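Local coordinates for TqaA (Penicillium aethiopicum, PDB 5DLK), which is a fungal nonribosomal peptide synthetase whose terminal condensation-like domain, the part in this chain, probably macrocyclizes a peptide carried on phosphopantetheine, at residues F416-F425 / Q436-L444. Sequence-based numbering, arbitrary orientation.
With EDO (1,2-ethanediol), chain E; EDO (1,2-ethanediol), chain F.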
loop_
_atom_site.group_PDB
_atom_site.type_symbol
_atom_site.label_atom_id
_atom_site.label_comp_id
_atom_site.label_asym_id
_atom_site.label_seq_id
_atom_site.Cartn_x
_atom_site.Cartn_y
_atom_site.Cartn_z
ATOM N N PHE A 416 -7.126 -5.074 7.884
ATOM C CA PHE A 416 -5.765 -4.554 8.096
ATOM C C PHE A 416 -5.506 -4.543 9.586
ATOM O O PHE A 416 -6.223 -3.884 10.328
ATOM C CB PHE A 416 -5.600 -3.148 7.515
ATOM C CG PHE A 416 -4.246 -2.531 7.801
ATOM C CD1 PHE A 416 -3.106 -3.050 7.218
ATOM C CD2 PHE A 416 -4.127 -1.445 8.669
ATOM C CE1 PHE A 416 -1.835 -2.487 7.470
ATOM C CE2 PHE A 416 -2.865 -0.871 8.923
ATOM C CZ PHE A 416 -1.727 -1.396 8.325
ATOM N N ASP A 417 -4.478 -5.255 10.029
ATOM C CA ASP A 417 -4.203 -5.360 11.462
ATOM C C ASP A 417 -2.732 -5.123 11.773
ATOM O O ASP A 417 -1.915 -6.017 11.606
ATOM C CB ASP A 417 -4.635 -6.729 11.979
ATOM C CG ASP A 417 -6.130 -6.923 11.883
ATOM O OD1 ASP A 417 -6.849 -6.290 12.672
ATOM O OD2 ASP A 417 -6.555 -7.685 11.007
ATOM N N PRO A 418 -2.401 -3.907 12.229
ATOM C CA PRO A 418 -1.018 -3.548 12.573
ATOM C C PRO A 418 -0.394 -4.501 13.585
ATOM O O PRO A 418 -1.109 -5.142 14.358
ATOM C CB PRO A 418 -1.154 -2.143 13.196
ATOM C CG PRO A 418 -2.411 -1.589 12.646
ATOM C CD PRO A 418 -3.339 -2.791 12.433
ATOM N N LEU A 419 0.933 -4.561 13.600
ATOM C CA LEU A 419 1.638 -5.325 14.612
ATOM C C LEU A 419 2.007 -4.393 15.784
ATOM O O LEU A 419 1.121 -3.963 16.524
ATOM C CB LEU A 419 2.855 -6.008 13.994
ATOM C CG LEU A 419 2.470 -6.866 12.773
ATOM C CD1 LEU A 419 3.679 -7.594 12.169
ATOM C CD2 LEU A 419 1.355 -7.850 13.151
ATOM N N ASP A 420 3.282 -4.057 15.958
ATOM C CA ASP A 420 3.643 -3.194 17.096
ATOM C C ASP A 420 3.713 -1.712 16.714
ATOM O O ASP A 420 3.813 -0.858 17.586
ATOM C CB ASP A 420 4.984 -3.622 17.698
ATOM C CG ASP A 420 4.905 -4.968 18.399
ATOM O OD1 ASP A 420 3.838 -5.283 18.976
ATOM O OD2 ASP A 420 5.914 -5.707 18.362
ATOM N N GLU A 421 3.656 -1.415 15.417
ATOM C CA GLU A 421 3.796 -0.037 14.935
ATOM C C GLU A 421 2.508 0.797 15.003
ATOM O O GLU A 421 1.388 0.265 15.069
ATOM C CB GLU A 421 4.302 -0.043 13.493
ATOM C CG GLU A 421 3.227 -0.380 12.442
ATOM C CD GLU A 421 2.863 -1.864 12.396
ATOM O OE1 GLU A 421 3.632 -2.679 12.941
ATOM O OE2 GLU A 421 1.816 -2.199 11.798
ATOM N N VAL A 422 2.683 2.116 14.981
ATOM C CA VAL A 422 1.566 3.050 14.909
ATOM C C VAL A 422 1.581 3.637 13.502
ATOM O O VAL A 422 2.638 4.039 13.013
ATOM C CB VAL A 422 1.675 4.175 15.965
ATOM C CG1 VAL A 422 0.605 5.256 15.725
ATOM C CG2 VAL A 422 1.555 3.581 17.357
ATOM N N TRP A 423 0.425 3.620 12.840
ATOM C CA TRP A 423 0.247 4.291 11.558
ATOM C C TRP A 423 -0.498 5.599 11.706
ATOM O O TRP A 423 -1.495 5.669 12.437
ATOM C CB TRP A 423 -0.543 3.392 10.581
ATOM C CG TRP A 423 0.102 2.106 10.273
ATOM C CD1 TRP A 423 0.075 0.968 11.032
ATOM C CD2 TRP A 423 0.882 1.797 9.109
ATOM N NE1 TRP A 423 0.789 -0.034 10.397
ATOM C CE2 TRP A 423 1.303 0.459 9.229
ATOM C CE3 TRP A 423 1.284 2.532 7.991
ATOM C CZ2 TRP A 423 2.093 -0.173 8.255
ATOM C CZ3 TRP A 423 2.054 1.901 7.018
ATOM C CH2 TRP A 423 2.460 0.569 7.162
ATOM N N ILE A 424 -0.030 6.636 11.007
ATOM C CA ILE A 424 -0.802 7.858 10.859
ATOM C C ILE A 424 -1.079 8.049 9.385
ATOM O O ILE A 424 -0.161 8.270 8.615
ATOM C CB ILE A 424 -0.072 9.097 11.397
ATOM C CG1 ILE A 424 0.162 8.971 12.908
ATOM C CG2 ILE A 424 -0.899 10.367 11.079
ATOM C CD1 ILE A 424 1.000 10.095 13.514
ATOM N N PHE A 425 -2.339 7.926 8.984
ATOM C CA PHE A 425 -2.725 8.195 7.607
ATOM C C PHE A 425 -3.402 9.559 7.532
ATOM O O PHE A 425 -4.140 9.930 8.447
ATOM C CB PHE A 425 -3.697 7.145 7.068
ATOM C CG PHE A 425 -3.185 5.731 7.109
ATOM C CD1 PHE A 425 -2.395 5.233 6.086
ATOM C CD2 PHE A 425 -3.523 4.889 8.165
ATOM C CE1 PHE A 425 -1.940 3.899 6.120
ATOM C CE2 PHE A 425 -3.082 3.570 8.194
ATOM C CZ PHE A 425 -2.289 3.084 7.175
ATOM N N GLN A 436 -5.945 10.050 10.478
ATOM C CA GLN A 436 -6.377 8.741 10.935
ATOM C C GLN A 436 -5.233 8.064 11.666
ATOM O O GLN A 436 -4.123 7.988 11.142
ATOM C CB GLN A 436 -6.816 7.881 9.750
ATOM C CG GLN A 436 -7.734 8.615 8.768
ATOM C CD GLN A 436 -7.996 7.816 7.506
ATOM O OE1 GLN A 436 -7.231 6.917 7.160
ATOM N NE2 GLN A 436 -9.089 8.134 6.817
ATOM N N VAL A 437 -5.490 7.570 12.865
ATOM C CA VAL A 437 -4.492 6.788 13.578
ATOM C C VAL A 437 -4.946 5.336 13.600
ATOM O O VAL A 437 -6.120 5.048 13.909
ATOM C CB VAL A 437 -4.290 7.300 15.022
ATOM C CG1 VAL A 437 -3.357 6.366 15.788
ATOM C CG2 VAL A 437 -3.777 8.750 15.016
ATOM N N CYS A 438 -4.031 4.428 13.263
ATOM C CA CYS A 438 -4.340 2.998 13.288
ATOM C C CYS A 438 -3.257 2.248 14.050
ATOM O O CYS A 438 -2.070 2.276 13.679
ATOM C CB CYS A 438 -4.461 2.436 11.868
ATOM S SG CYS A 438 -4.997 0.691 11.858
ATOM N N ALA A 439 -3.660 1.579 15.119
ATOM C CA ALA A 439 -2.715 0.840 15.940
ATOM C C ALA A 439 -3.460 -0.152 16.804
ATOM O O ALA A 439 -4.622 0.058 17.149
ATOM C CB ALA A 439 -1.892 1.798 16.836
ATOM N N ASN A 440 -2.772 -1.212 17.180
ATOM C CA ASN A 440 -3.339 -2.152 18.141
ATOM C C ASN A 440 -3.565 -1.486 19.501
ATOM O O ASN A 440 -2.752 -0.680 19.943
ATOM C CB ASN A 440 -2.424 -3.357 18.275
ATOM C CG ASN A 440 -3.066 -4.464 19.074
ATOM O OD1 ASN A 440 -3.041 -4.435 20.289
ATOM N ND2 ASN A 440 -3.664 -5.423 18.391
ATOM N N SER A 441 -4.660 -1.841 20.179
ATOM C CA SER A 441 -5.051 -1.176 21.410
ATOM C C SER A 441 -4.042 -1.416 22.526
ATOM O O SER A 441 -4.006 -0.669 23.505
ATOM C CB SER A 441 -6.443 -1.655 21.857
ATOM O OG SER A 441 -6.430 -3.065 21.974
ATOM N N ARG A 442 -3.234 -2.465 22.390
ATOM C CA ARG A 442 -2.185 -2.732 23.370
ATOM C C ARG A 442 -1.042 -1.733 23.208
ATOM O O ARG A 442 -0.362 -1.402 24.169
ATOM C CB ARG A 442 -1.616 -4.138 23.228
ATOM C CG ARG A 442 -2.543 -5.290 23.567
ATOM C CD ARG A 442 -1.929 -6.550 22.964
ATOM N NE ARG A 442 -0.966 -6.141 21.939
ATOM C CZ ARG A 442 -0.237 -6.958 21.189
ATOM N NH1 ARG A 442 -0.349 -8.275 21.327
ATOM N NH2 ARG A 442 0.608 -6.441 20.295
ATOM N N VAL A 443 -0.824 -1.295 21.973
ATOM C CA VAL A 443 0.256 -0.364 21.656
ATOM C C VAL A 443 -0.173 1.053 21.962
ATOM O O VAL A 443 0.542 1.819 22.600
ATOM C CB VAL A 443 0.665 -0.484 20.175
ATOM C CG1 VAL A 443 1.709 0.584 19.816
ATOM C CG2 VAL A 443 1.191 -1.872 19.898
ATOM N N LEU A 444 -1.375 1.385 21.521
ATOM C CA LEU A 444 -1.911 2.707 21.729
ATOM C C LEU A 444 -3.377 2.587 22.125
ATOM O O LEU A 444 -4.214 2.209 21.304
ATOM C CB LEU A 444 -1.724 3.520 20.447
ATOM C CG LEU A 444 -1.738 5.037 20.488
ATOM C CD1 LEU A 444 -0.606 5.629 21.370
ATOM C CD2 LEU A 444 -1.639 5.553 19.060
HETATM C C1 EDO E . -9.365 -3.255 10.788
HETATM O O1 EDO E . -8.501 -2.527 9.881
HETATM C C2 EDO E . -9.907 -4.564 10.186
HETATM O O2 EDO E . -8.874 -5.561 10.032
HETATM C C1 EDO F . -10.698 3.899 7.236
HETATM O O1 EDO F . -9.676 4.689 6.607
HETATM C C2 EDO F . -10.432 2.418 6.988
HETATM O O2 EDO F . -10.954 1.649 8.081
HETATM O O HOH W 1 -3.669 -4.979 15.380
HETATM O O HOH W 2 -0.079 -1.494 16.521
#
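Trp423 and Cys438 face each other as a hydrogen-bonded antiparallel pair: Trp423 N gives to Cys438 O (3.0 Å) and Cys438 N returns to Trp423 O (2.9 Å). Phe425 and Gln436 form the second such pair, with Ile424 opposite Val437 as the non-hydrogen-bonded pair between them. On the face bearing Cys438, SG stands anti to the backbone N (chi1 -175°), which brings it 3.5 Å from Pro418 CG and to the edge of the Phe416 ring, a sulfur-aromatic contact. Cys438 CB meets the Phe425 ring, also at its edge (CE2). On the other face Val422 forks: CG1 lies against Val437 CG1 and Leu444 CD2, and CG2 against Ala439 CB and Val443 CG1 (3.9 Å to the latter). This is the hairpin of strands 422-428 and 433-440 in the mixed sheet of the condensation fold; residues 416-421 lead into it from strand 407-415 of a separate sheet. The Phe425 side chain lies about 10 Å from the side chain of Asn392, a residue seen to bind phosphopantetheine, though none is bound here. Phe416 points its CZ edge at one face of the Trp423 indole, offset toward the rim, and Cys438 O sits at the indole edge; NE1 gives to the anti lone pair of Glu421 OE2 (2.8 Å), which also accepts from Leu419 N and pairs with Arg64. A leucine in place of the tryptophan would probably leave that carboxylate without its indole donor and open a gap beneath the edge of the Phe416 ring. Beyond the paired residues, waters link the end of strand 436-440 to the loop 418-421. One takes a bond from Asn440 N (2.8 Å) and donates to Leu419 O and Glu421 O; another joins Asn440 ND2 to Pro418 O. Asn440 OD1 accepts from Arg442 N in an Asx turn, and Arg442 NH2 makes a long salt bridge to Asp420 OD1 (3.7 Å).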